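Local coordinates for protein lipase (Pelosinus fermentans, PDB 5AH0) that probably hydrolyses lipid ester bonds as a zinc-binding lipase of the alpha/beta-hydrolase clan, and also breaks down the polyester poly(butylene adipate-co-terephthalate), at residues 57-62 / 144-149; 67-72 / 83-88; 262-267 / 321-326. All blocks are in the same frame, centred on the assembly; numbering follows the deposited sequence.

Interaction 1 of 3, residues 57-62 / 144-149; sequences RACELY and SLFAGG
The Tyr-62 ring carries Leu-145 over one face: Leu-145 CB stands 4.1 Å from the ring centroid and only 6° off the ring normal, which is CH-pi geometry. Ser-144 OG approaches the same ring obliquely, as does Cys-59 SG the ring of Phe-146, at 68° from its normal. In this alpha/beta-hydrolase-clan lipase the 3-10 turn 144-146, in the loop leading to strand 153-159, packs on one side of helix 54-66, which also supplies the zinc ligand Asp-56. Tyr-62 holds CG anti to its backbone N (chi1 176°), and this swings the ring out from the helix to lie along Leu-145; the two side chains run past each other in opposite senses. Leu-145 CD1 comes within 3.6 Å of Tyr-62 CD1, and the leucine also rests on Leu-127 of helix 116-129, joining two helices. At the outer end Ser-144 OG gives Tyr-62 OH a weak hydrogen bond, 3.4 Å long. One turn back along the helix, the buried sulfur Cys-59 SG touches both Leu-145 CD2 at 4.3 Å and Phe-146 CZ at 4.2 Å.

Interaction 2 of 3, residues 67-72 / 83-88; sequences GGTVDY and SRYGRT
Val-70 and Gly-86 mark the tight part of this contact. Val-70 uses both its backbone groups: its N donates to Arg-87 O at 2.8 Å, nearly straight, while its O receives Gly-86 N at 2.7 Å. A side chain on Gly-86 would clash with Val-70 CB, so glycine suits the close approach; the Tyr-72 ring packs in beside it, with Tyr-72 CE2 4.0 Å from Gly-86 CA. Further along, Tyr-72 N donates to Arg-84 O at 2.9 Å. Val-70 and Tyr-72 lie against helix 54-66, and Tyr-72 OH bonds to Glu-60 there while its ring meets that of the zinc ligand His-82. The strands form a two-stranded antiparallel sheet whose connection contains helix 74-80 and the zinc ligand His-76. Thr-69 pairs with Thr-88 and Asp-71 with Tyr-85, both non-hydrogen-bonded, and the register slips by one between them: a beta bulge, with Gly-86 and Arg-87 both serving Val-70. On the other face the solvent side is the Thr-69/Thr-88 end and Tyr-85, all exposed, although Thr-69 OG1 still lies 3.2 Å from Thr-88 CG2. Asp-71 is the buried member of that face. Its chi1 of -167° sends the carboxylate out beside its own carbonyl carbon, toward Arg-84, whose extended chain brings NE to 2.8 Å from Asp-71 OD2. This salt bridge meets OD2 on its syn side but is bent (133° at the hydrogen) and tilted from both planes; the bond from Arg-84 NH2 to OD2 is weak. With the planes 83° apart, the guanidinium meets OD2 alone rather than both oxygens side by side. Tyr-85 OH lies 3.5 Å above the Arg-84 guanidinium plane, over its centre.

Interaction 3 of 3, residues 262-267 / 321-326; sequences YSTCAT and ISQNGP
Gln-323 carries most of this contact, gripping Thr-264 with both ends of its amide. Just before it, Ser-322 turns elsewhere, its OG bonded to Asp-164 N and Gly-165 O, which ties down the chain as it approaches the strand. Gln-323 itself points at strand 258-265 and is extended beyond CG (chi2 178°), crossing the Thr-264 side chain at about a right angle. Its OE1 accepts the backbone N of Thr-264 at 2.7 Å, with the N-H...O angle at 157° and the donor tilted from the amide carbonyl plane. Its NE2 donates to Thr-264 OG1 at 3.1 Å, nearly in the amide plane; that hydroxyl is also bonded to Asp-315. The two bonds together fix the rotation of the buried amide. Replacing this glutamine with an alanine is likely to leave the Thr-264 N-H without its acceptor and OG1 without the NE2 donor. Nearer the backbone, Ser-263 OG packs on Gln-323 CB at 3.5 Å. At Asn-324 the same Ser-263 OG comes close to the backbone, 3.5 Å from Asn-324 N; the asparagine side chain then leads away, its OD1 bonded to Lys-327. Tyr-262 bonds through its backbone to Thr-158 and Ala-160, and Ser-263 and Cys-265 to Leu-352 on the other side. The amide oxygen thus accepts the Thr-264 N-H on the side that pairs with strand 153-159, consistent with its taking over where that neighbour runs out, at the C-terminal end of a parallel strand in the alpha/beta-hydrolase sheet.

How the interactions relate
Interactions 1 and 2 are neighbours, with centres 11 Å apart, and helix 54-66 runs directly into strand 68-71. Both segments of interaction 2 fall between those of interaction 1 in sequence. The two touch through Cys-59 SG packing on Asp-71 O and through the Phe-146 ring against Asp-71 OD1. They lie beside the zinc site: Asp-56 is on the same helix, and His-76 and His-82 are in the connection between the strands of interaction 2, so the pair may help to place these ligands. Interaction 3 comes later in the chain, on the opposite side of its centre, about 27 Å and 33 Å from the other two centres; it fastens a loop to the central parallel sheet, with no direct contact to the zinc-side pair.

Interaction 1 of 3, residues 57-62 / 144-149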
ATOM      1  N   ARG A  57       1.111   3.132   8.828  1.00 59.46           N
ATOM      2  CA  ARG A  57       0.037   2.471   8.106  1.00 58.76           C
ATOM      3  C   ARG A  57      -0.213   1.079   8.680  1.00 57.19           C
ATOM      4  O   ARG A  57      -1.355   0.636   8.783  1.00 54.88           O
ATOM      5  CB  ARG A  57       0.355   2.389   6.609  1.00 57.39           C
ATOM      6  CG  ARG A  57       0.155   3.702   5.862  1.00 55.93           C
ATOM      7  CD  ARG A  57       1.072   3.797   4.654  1.00 57.50           C
ATOM      8  NE  ARG A  57       0.851   2.711   3.700  1.00 56.47           N
ATOM      9  CZ  ARG A  57      -0.065   2.734   2.735  1.00 51.18           C
ATOM     10  NH1 ARG A  57      -0.846   3.796   2.588  1.00 49.29           N
ATOM     11  NH2 ARG A  57      -0.191   1.699   1.914  1.00 48.48           N
ATOM     12  N   ALA A  58       0.860   0.388   9.045  1.00 55.51           N
ATOM     13  CA  ALA A  58       0.722  -0.934   9.630  1.00 57.63           C
ATOM     14  C   ALA A  58      -0.065  -0.876  10.948  1.00 60.87           C
ATOM     15  O   ALA A  58      -0.918  -1.737  11.206  1.00 59.63           O
ATOM     16  CB  ALA A  58       2.092  -1.569   9.837  1.00 57.78           C
ATOM     17  N   CYS A  59       0.213   0.133  11.772  1.00 59.61           N
ATOM     18  CA  CYS A  59      -0.526   0.310  13.026  1.00 66.09           C
ATOM     19  C   CYS A  59      -1.990   0.651  12.761  1.00 68.05           C
ATOM     20  O   CYS A  59      -2.884   0.155  13.446  1.00 67.57           O
ATOM     21  CB  CYS A  59       0.105   1.400  13.898  1.00 67.05           C
ATOM     22  SG  CYS A  59       1.748   0.993  14.491  1.00 70.81           S
ATOM     23  N   GLU A  60      -2.228   1.526  11.789  1.00 66.10           N
ATOM     24  CA  GLU A  60      -3.590   1.865  11.396  1.00 65.28           C
ATOM     25  C   GLU A  60      -4.321   0.639  10.887  1.00 59.87           C
ATOM     26  O   GLU A  60      -5.509   0.469  11.147  1.00 60.21           O
ATOM     27  CB  GLU A  60      -3.581   2.971  10.347  1.00 68.41           C
ATOM     28  CG  GLU A  60      -3.026   4.284  10.876  1.00 77.28           C
ATOM     29  CD  GLU A  60      -2.666   5.257   9.772  1.00 79.99           C
ATOM     30  OE1 GLU A  60      -3.008   4.975   8.608  1.00 75.99           O
ATOM     31  OE2 GLU A  60      -2.038   6.300  10.069  1.00 85.74           O
ATOM     32  N   LEU A  61      -3.598  -0.215  10.172  1.00 60.35           N
ATOM     33  CA  LEU A  61      -4.171  -1.423   9.574  1.00 58.90           C
ATOM     34  C   LEU A  61      -4.624  -2.396  10.656  1.00 61.69           C
ATOM     35  O   LEU A  61      -5.721  -2.957  10.567  1.00 63.95           O
ATOM     36  CB  LEU A  61      -3.163  -2.090   8.624  1.00 54.37           C
ATOM     37  CG  LEU A  61      -3.597  -3.289   7.768  1.00 51.07           C
ATOM     38  CD1 LEU A  61      -4.894  -3.017   7.066  1.00 47.49           C
ATOM     39  CD2 LEU A  61      -2.535  -3.589   6.729  1.00 50.01           C
ATOM     40  N   TYR A  62      -3.775  -2.603  11.664  1.00 62.90           N
ATOM     41  CA  TYR A  62      -4.103  -3.501  12.776  1.00 64.53           C
ATOM     42  C   TYR A  62      -5.403  -3.078  13.432  1.00 66.26           C
ATOM     43  O   TYR A  62      -6.305  -3.887  13.619  1.00 66.36           O
ATOM     44  CB  TYR A  62      -2.974  -3.546  13.822  1.00 67.83           C
ATOM     45  CG  TYR A  62      -3.312  -4.387  15.045  1.00 70.94           C
ATOM     46  CD1 TYR A  62      -3.080  -5.756  15.057  1.00 71.50           C
ATOM     47  CD2 TYR A  62      -3.859  -3.809  16.184  1.00 73.39           C
ATOM     48  CE1 TYR A  62      -3.395  -6.529  16.163  1.00 73.05           C
ATOM     49  CE2 TYR A  62      -4.177  -4.576  17.302  1.00 77.29           C
ATOM     50  CZ  TYR A  62      -3.943  -5.932  17.283  1.00 75.98           C
ATOM     51  OH  TYR A  62      -4.255  -6.693  18.384  1.00 79.11           O
ATOM     52  N   SER A 144      -1.448  -4.153  21.908  1.00 89.23           N
ATOM     53  CA  SER A 144      -1.362  -5.598  21.729  1.00 91.23           C
ATOM     54  C   SER A 144      -0.542  -6.020  20.504  1.00 88.65           C
ATOM     55  O   SER A 144       0.039  -7.108  20.482  1.00 88.71           O
ATOM     56  CB  SER A 144      -2.774  -6.178  21.630  1.00 87.63           C
ATOM     57  OG  SER A 144      -2.755  -7.555  21.299  1.00 89.23           O
ATOM     58  N   LEU A 145      -0.481  -5.152  19.498  1.00 85.53           N
ATOM     59  CA  LEU A 145       0.278  -5.440  18.291  1.00 84.38           C
ATOM     60  C   LEU A 145       1.736  -5.796  18.585  1.00 88.04           C
ATOM     61  O   LEU A 145       2.317  -6.658  17.922  1.00 79.33           O
ATOM     62  CB  LEU A 145       0.220  -4.253  17.326  1.00 83.41           C
ATOM     63  CG  LEU A 145       0.994  -4.449  16.018  1.00 81.55           C
ATOM     64  CD1 LEU A 145       0.508  -5.697  15.272  1.00 69.61           C
ATOM     65  CD2 LEU A 145       0.914  -3.210  15.133  1.00 78.09           C
ATOM     66  N   PHE A 146       2.320  -5.138  19.583  1.00 92.35           N
ATOM     67  CA  PHE A 146       3.753  -5.276  19.850  1.00 95.50           C
ATOM     68  C   PHE A 146       4.128  -6.451  20.753  1.00 96.62           C
ATOM     69  O   PHE A 146       5.305  -6.649  21.055  1.00 99.51           O
ATOM     70  CB  PHE A 146       4.294  -3.976  20.449  1.00 98.85           C
ATOM     71  CG  PHE A 146       3.974  -2.760  19.629  1.00 96.04           C
ATOM     72  CD1 PHE A 146       4.584  -2.557  18.403  1.00 94.86           C
ATOM     73  CD2 PHE A 146       3.063  -1.824  20.078  1.00 97.38           C
ATOM     74  CE1 PHE A 146       4.282  -1.438  17.631  1.00 90.74           C
ATOM     75  CE2 PHE A 146       2.765  -0.701  19.324  1.00 94.59           C
ATOM     76  CZ  PHE A 146       3.374  -0.508  18.095  1.00 90.83           C
ATOM     77  N   ALA A 147       3.145  -7.235  21.179  1.00 97.14           N
ATOM     78  CA  ALA A 147       3.442  -8.422  21.985  1.00102.21           C
ATOM     79  C   ALA A 147       4.269  -9.427  21.186  1.00100.68           C
ATOM     80  O   ALA A 147       5.401  -9.759  21.559  1.00 99.40           O
ATOM     81  CB  ALA A 147       2.155  -9.072  22.486  1.00101.05           C
ATOM     82  N   GLY A 148       3.684  -9.890  20.080  1.00 95.80           N
ATOM     83  CA  GLY A 148       4.279 -10.903  19.224  1.00 91.57           C
ATOM     84  C   GLY A 148       3.499 -12.213  19.255  1.00 91.62           C
ATOM     85  O   GLY A 148       2.430 -12.309  19.862  1.00 93.04           O
ATOM     86  N   GLY A 149       4.035 -13.230  18.590  1.00 91.75           N
ATOM     87  CA  GLY A 149       3.444 -14.554  18.618  1.00 88.17           C
ATOM     88  C   GLY A 149       2.134 -14.718  17.877  1.00 91.07           C
ATOM     89  O   GLY A 149       1.486 -15.751  17.998  1.00 94.60           O
TER

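Interaction 2 of 3, residues 67-72 / 83-88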
ATOM      1  N   GLY A  67     -10.034  -3.862  15.252  1.00 75.33           N
ATOM      2  CA  GLY A  67     -10.892  -2.973  16.009  1.00 74.44           C
ATOM      3  C   GLY A  67     -10.067  -2.260  17.060  1.00 77.55           C
ATOM      4  O   GLY A  67      -9.073  -2.803  17.544  1.00 82.08           O
ATOM      5  N   GLY A  68     -10.458  -1.038  17.405  1.00 76.99           N
ATOM      6  CA  GLY A  68      -9.820  -0.321  18.501  1.00 79.59           C
ATOM      7  C   GLY A  68      -9.307   1.050  18.115  1.00 82.26           C
ATOM      8  O   GLY A  68      -9.693   1.599  17.080  1.00 81.80           O
ATOM      9  N   THR A  69      -8.415   1.592  18.940  1.00 88.33           N
ATOM     10  CA  THR A  69      -7.816   2.897  18.691  1.00 78.76           C
ATOM     11  C   THR A  69      -6.385   2.693  18.211  1.00 83.84           C
ATOM     12  O   THR A  69      -5.660   1.843  18.733  1.00 78.41           O
ATOM     13  CB  THR A  69      -7.835   3.788  19.952  1.00 83.53           C
ATOM     14  OG1 THR A  69      -9.180   3.917  20.422  1.00 90.17           O
ATOM     15  CG2 THR A  69      -7.276   5.173  19.659  1.00 83.68           C
ATOM     16  N   VAL A  70      -5.990   3.474  17.207  1.00 78.60           N
ATOM     17  CA  VAL A  70      -4.658   3.383  16.627  1.00 76.08           C
ATOM     18  C   VAL A  70      -3.554   3.741  17.625  1.00 80.20           C
ATOM     19  O   VAL A  70      -3.587   4.797  18.260  1.00 81.52           O
ATOM     20  CB  VAL A  70      -4.526   4.293  15.391  1.00 73.74           C
ATOM     21  CG1 VAL A  70      -3.126   4.200  14.822  1.00 68.33           C
ATOM     22  CG2 VAL A  70      -5.560   3.913  14.341  1.00 71.01           C
ATOM     23  N   ASP A  71      -2.593   2.837  17.774  1.00 79.70           N
ATOM     24  CA  ASP A  71      -1.443   3.074  18.631  1.00 81.52           C
ATOM     25  C   ASP A  71      -0.157   3.018  17.814  1.00 77.99           C
ATOM     26  O   ASP A  71       0.329   1.940  17.491  1.00 76.73           O
ATOM     27  CB  ASP A  71      -1.398   2.036  19.761  1.00 85.51           C
ATOM     28  CG  ASP A  71      -0.418   2.406  20.871  1.00 91.41           C
ATOM     29  OD1 ASP A  71       0.793   2.147  20.709  1.00 91.65           O
ATOM     30  OD2 ASP A  71      -0.869   2.918  21.921  1.00 93.50           O
ATOM     31  N   TYR A  72       0.410   4.173  17.490  1.00 77.90           N
ATOM     32  CA  TYR A  72       1.656   4.190  16.738  1.00 76.25           C
ATOM     33  C   TYR A  72       2.828   3.728  17.603  1.00 84.57           C
ATOM     34  O   TYR A  72       3.903   3.410  17.086  1.00 82.26           O
ATOM     35  CB  TYR A  72       1.918   5.585  16.174  1.00 81.20           C
ATOM     36  CG  TYR A  72       0.831   6.045  15.235  1.00 77.68           C
ATOM     37  CD1 TYR A  72       0.679   5.461  13.977  1.00 73.16           C
ATOM     38  CD2 TYR A  72      -0.064   7.039  15.613  1.00 80.34           C
ATOM     39  CE1 TYR A  72      -0.324   5.865  13.117  1.00 65.48           C
ATOM     40  CE2 TYR A  72      -1.070   7.453  14.759  1.00 79.99           C
ATOM     41  CZ  TYR A  72      -1.194   6.862  13.512  1.00 76.43           C
ATOM     42  OH  TYR A  72      -2.195   7.271  12.668  1.00 73.61           O
ATOM     43  N   SER A  83       1.546  12.249  17.609  1.00 97.06           N
ATOM     44  CA  SER A  83       0.562  11.944  18.625  1.00 89.08           C
ATOM     45  C   SER A  83       0.649  10.435  18.715  1.00 87.60           C
ATOM     46  O   SER A  83       0.650   9.766  17.684  1.00 84.07           O
ATOM     47  CB  SER A  83      -0.848  12.388  18.237  1.00 87.82           C
ATOM     48  OG  SER A  83      -0.877  13.734  17.811  1.00 88.24           O
ATOM     49  N   ARG A  84       0.781   9.888  19.918  1.00 96.76           N
ATOM     50  CA  ARG A  84       0.905   8.440  20.059  1.00 95.02           C
ATOM     51  C   ARG A  84      -0.337   7.716  19.553  1.00 89.41           C
ATOM     52  O   ARG A  84      -0.246   6.687  18.887  1.00 84.02           O
ATOM     53  CB  ARG A  84       1.165   8.047  21.517  1.00 95.33           C
ATOM     54  CG  ARG A  84       1.311   6.545  21.694  1.00 96.10           C
ATOM     55  CD  ARG A  84       1.160   6.090  23.128  1.00 99.62           C
ATOM     56  NE  ARG A  84       0.999   4.641  23.189  1.00101.46           N
ATOM     57  CZ  ARG A  84       1.204   3.905  24.274  1.00107.91           C
ATOM     58  NH1 ARG A  84       1.603   4.474  25.405  1.00111.88           N
ATOM     59  NH2 ARG A  84       1.029   2.592  24.220  1.00110.65           N
ATOM     60  N   TYR A  85      -1.498   8.268  19.884  1.00 89.59           N
ATOM     61  CA  TYR A  85      -2.766   7.622  19.592  1.00 90.51           C
ATOM     62  C   TYR A  85      -3.444   8.254  18.385  1.00 89.92           C
ATOM     63  O   TYR A  85      -3.461   9.478  18.245  1.00 90.49           O
ATOM     64  CB  TYR A  85      -3.689   7.685  20.811  1.00 94.74           C
ATOM     65  CG  TYR A  85      -3.273   6.788  21.962  1.00 98.65           C
ATOM     66  CD1 TYR A  85      -3.554   5.424  21.941  1.00 99.28           C
ATOM     67  CD2 TYR A  85      -2.620   7.307  23.082  1.00100.85           C
ATOM     68  CE1 TYR A  85      -3.189   4.598  22.995  1.00102.58           C
ATOM     69  CE2 TYR A  85      -2.248   6.487  24.140  1.00103.41           C
ATOM     70  CZ  TYR A  85      -2.536   5.135  24.089  1.00104.32           C
ATOM     71  OH  TYR A  85      -2.177   4.308  25.127  1.00106.40           O
ATOM     72  N   GLY A  86      -3.995   7.410  17.514  1.00 88.00           N
ATOM     73  CA  GLY A  86      -4.677   7.867  16.315  1.00 80.67           C
ATOM     74  C   GLY A  86      -6.190   7.810  16.422  1.00 81.21           C
ATOM     75  O   GLY A  86      -6.772   8.153  17.452  1.00 87.32           O
ATOM     76  N   ARG A  87      -6.833   7.369  15.345  1.00 80.41           N
ATOM     77  CA  ARG A  87      -8.290   7.298  15.294  1.00 78.35           C
ATOM     78  C   ARG A  87      -8.782   6.011  15.921  1.00 75.73           C
ATOM     79  O   ARG A  87      -7.989   5.128  16.255  1.00 72.88           O
ATOM     80  CB  ARG A  87      -8.785   7.392  13.854  1.00 74.28           C
ATOM     81  CG  ARG A  87      -8.346   8.638  13.138  1.00 76.42           C
ATOM     82  CD  ARG A  87      -8.901   8.689  11.715  1.00 78.58           C
ATOM     83  NE  ARG A  87      -8.433   9.896  11.039  1.00 81.08           N
ATOM     84  CZ  ARG A  87      -8.758  10.263   9.803  1.00 76.39           C
ATOM     85  NH1 ARG A  87      -9.563   9.510   9.055  1.00 72.68           N
ATOM     86  NH2 ARG A  87      -8.265  11.397   9.317  1.00 76.16           N
ATOM     87  N   THR A  88     -10.095   5.903  16.074  1.00 73.43           N
ATOM     88  CA  THR A  88     -10.679   4.687  16.613  1.00 77.93           C
ATOM     89  C   THR A  88     -11.621   4.044  15.581  1.00 76.82           C
ATOM     90  O   THR A  88     -12.414   4.729  14.932  1.00 78.75           O
ATOM     91  CB  THR A  88     -11.443   4.960  17.935  1.00 91.40           C
ATOM     92  OG1 THR A  88     -12.793   5.342  17.642  1.00 89.49           O
ATOM     93  CG2 THR A  88     -10.765   6.067  18.746  1.00 82.04           C
TER

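Interaction 3 of 3, residues 262-267 / 321-326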
ATOM      1  N   TYR A 262       2.786  -9.841  -7.909  1.00 45.16           N
ATOM      2  CA  TYR A 262       2.519  -9.576  -9.306  1.00 42.44           C
ATOM      3  C   TYR A 262       3.303  -8.356  -9.750  1.00 46.49           C
ATOM      4  O   TYR A 262       3.371  -7.372  -9.021  1.00 48.20           O
ATOM      5  CB  TYR A 262       1.022  -9.364  -9.532  1.00 43.21           C
ATOM      6  CG  TYR A 262       0.209 -10.629  -9.418  1.00 43.73           C
ATOM      7  CD1 TYR A 262      -0.289 -11.049  -8.195  1.00 43.08           C
ATOM      8  CD2 TYR A 262      -0.053 -11.408 -10.538  1.00 45.37           C
ATOM      9  CE1 TYR A 262      -1.028 -12.212  -8.084  1.00 47.81           C
ATOM     10  CE2 TYR A 262      -0.791 -12.575 -10.439  1.00 49.76           C
ATOM     11  CZ  TYR A 262      -1.277 -12.973  -9.214  1.00 51.33           C
ATOM     12  OH  TYR A 262      -2.012 -14.131  -9.120  1.00 54.95           O
ATOM     13  N   SER A 263       3.906  -8.422 -10.936  1.00 47.45           N
ATOM     14  CA  SER A 263       4.689  -7.302 -11.451  1.00 42.50           C
ATOM     15  C   SER A 263       4.021  -6.649 -12.645  1.00 45.04           C
ATOM     16  O   SER A 263       3.439  -7.329 -13.495  1.00 50.93           O
ATOM     17  CB  SER A 263       6.091  -7.761 -11.832  1.00 42.86           C
ATOM     18  OG  SER A 263       6.880  -7.942 -10.670  1.00 48.96           O
ATOM     19  N   THR A 264       4.103  -5.324 -12.701  1.00 42.43           N
ATOM     20  CA  THR A 264       3.486  -4.544 -13.774  1.00 41.68           C
ATOM     21  C   THR A 264       4.513  -3.795 -14.589  1.00 43.94           C
ATOM     22  O   THR A 264       5.579  -3.437 -14.100  1.00 45.03           O
ATOM     23  CB  THR A 264       2.500  -3.517 -13.230  1.00 43.01           C
ATOM     24  OG1 THR A 264       3.169  -2.726 -12.233  1.00 47.37           O
ATOM     25  CG2 THR A 264       1.292  -4.218 -12.609  1.00 41.80           C
ATOM     26  N   CYS A 265       4.171  -3.537 -15.840  1.00 43.99           N
ATOM     27  CA  CYS A 265       5.055  -2.822 -16.737  1.00 45.45           C
ATOM     28  C   CYS A 265       4.203  -2.212 -17.822  1.00 45.56           C
ATOM     29  O   CYS A 265       3.268  -2.855 -18.292  1.00 47.18           O
ATOM     30  CB  CYS A 265       6.117  -3.748 -17.346  1.00 46.84           C
ATOM     31  SG  CYS A 265       7.418  -2.826 -18.228  1.00 54.28           S
ATOM     32  N   ALA A 266       4.498  -0.975 -18.202  1.00 40.76           N
ATOM     33  CA  ALA A 266       3.704  -0.321 -19.231  1.00 40.10           C
ATOM     34  C   ALA A 266       4.426   0.884 -19.805  1.00 42.18           C
ATOM     35  O   ALA A 266       5.198   1.533 -19.116  1.00 46.28           O
ATOM     36  CB  ALA A 266       2.343   0.097 -18.667  1.00 37.17           C
ATOM     37  N   THR A 267       4.160   1.195 -21.066  1.00 40.94           N
ATOM     38  CA  THR A 267       4.530   2.498 -21.564  1.00 43.16           C
ATOM     39  C   THR A 267       3.213   3.242 -21.725  1.00 42.76           C
ATOM     40  O   THR A 267       2.330   2.834 -22.486  1.00 40.67           O
ATOM     41  CB  THR A 267       5.331   2.471 -22.900  1.00 50.17           C
ATOM     42  OG1 THR A 267       4.486   2.013 -23.947  1.00 60.27           O
ATOM     43  CG2 THR A 267       6.545   1.559 -22.812  1.00 50.19           C
ATOM     44  N   ILE A 321      11.339  -3.644 -11.806  1.00 50.86           N
ATOM     45  CA  ILE A 321      12.344  -4.503 -11.171  1.00 53.78           C
ATOM     46  C   ILE A 321      12.144  -4.579  -9.659  1.00 57.57           C
ATOM     47  O   ILE A 321      12.661  -5.478  -9.002  1.00 62.76           O
ATOM     48  CB  ILE A 321      13.790  -4.017 -11.484  1.00 43.58           C
ATOM     49  CG1 ILE A 321      14.826  -5.076 -11.102  1.00 53.85           C
ATOM     50  CG2 ILE A 321      14.087  -2.708 -10.796  1.00 38.86           C
ATOM     51  CD1 ILE A 321      16.261  -4.628 -11.353  1.00 57.50           C
ATOM     52  N   SER A 322      11.398  -3.635  -9.101  1.00 53.64           N
ATOM     53  CA  SER A 322      11.277  -3.543  -7.654  1.00 55.01           C
ATOM     54  C   SER A 322      10.119  -4.385  -7.081  1.00 56.98           C
ATOM     55  O   SER A 322       9.964  -4.476  -5.852  1.00 56.69           O
ATOM     56  CB  SER A 322      11.112  -2.075  -7.248  1.00 52.83           C
ATOM     57  OG  SER A 322      10.907  -1.930  -5.852  1.00 51.89           O
ATOM     58  N   GLN A 323       9.331  -5.014  -7.959  1.00 52.36           N
ATOM     59  CA  GLN A 323       8.005  -5.529  -7.580  1.00 46.47           C
ATOM     60  C   GLN A 323       7.897  -7.046  -7.365  1.00 47.55           C
ATOM     61  O   GLN A 323       6.895  -7.513  -6.837  1.00 49.17           O
ATOM     62  CB  GLN A 323       6.969  -5.150  -8.638  1.00 45.06           C
ATOM     63  CG  GLN A 323       6.855  -3.665  -8.989  1.00 43.75           C
ATOM     64  CD  GLN A 323       5.817  -3.455 -10.076  1.00 47.74           C
ATOM     65  OE1 GLN A 323       5.029  -4.349 -10.353  1.00 54.45           O
ATOM     66  NE2 GLN A 323       5.855  -2.307 -10.741  1.00 48.09           N
ATOM     67  N   ASN A 324       8.891  -7.826  -7.775  1.00 47.78           N
ATOM     68  CA  ASN A 324       8.764  -9.274  -7.613  1.00 49.67           C
ATOM     69  C   ASN A 324       9.005  -9.694  -6.171  1.00 56.54           C
ATOM     70  O   ASN A 324       8.695 -10.815  -5.782  1.00 58.92           O
ATOM     71  CB  ASN A 324       9.714 -10.035  -8.536  1.00 49.32           C
ATOM     72  CG  ASN A 324      11.166  -9.657  -8.334  1.00 54.14           C
ATOM     73  OD1 ASN A 324      11.508  -8.845  -7.472  1.00 59.80           O
ATOM     74  ND2 ASN A 324      12.038 -10.286  -9.103  1.00 55.01           N
ATOM     75  N   GLY A 325       9.588  -8.795  -5.385  1.00 57.92           N
ATOM     76  CA  GLY A 325       9.871  -9.078  -3.992  1.00 57.61           C
ATOM     77  C   GLY A 325      11.030  -8.235  -3.512  1.00 58.03           C
ATOM     78  O   GLY A 325      11.764  -7.675  -4.326  1.00 53.67           O
ATOM     79  N   PRO A 326      11.193  -8.128  -2.183  1.00 59.86           N
ATOM     80  CA  PRO A 326      12.292  -7.349  -1.616  1.00 61.14           C
ATOM     81  C   PRO A 326      13.614  -8.053  -1.844  1.00 64.64           C
ATOM     82  O   PRO A 326      13.762  -9.201  -1.425  1.00 69.08           O
ATOM     83  CB  PRO A 326      11.949  -7.282  -0.129  1.00 62.76           C
ATOM     84  CG  PRO A 326      11.097  -8.474   0.120  1.00 61.60           C
ATOM     85  CD  PRO A 326      10.343  -8.737  -1.145  1.00 58.27           C
TER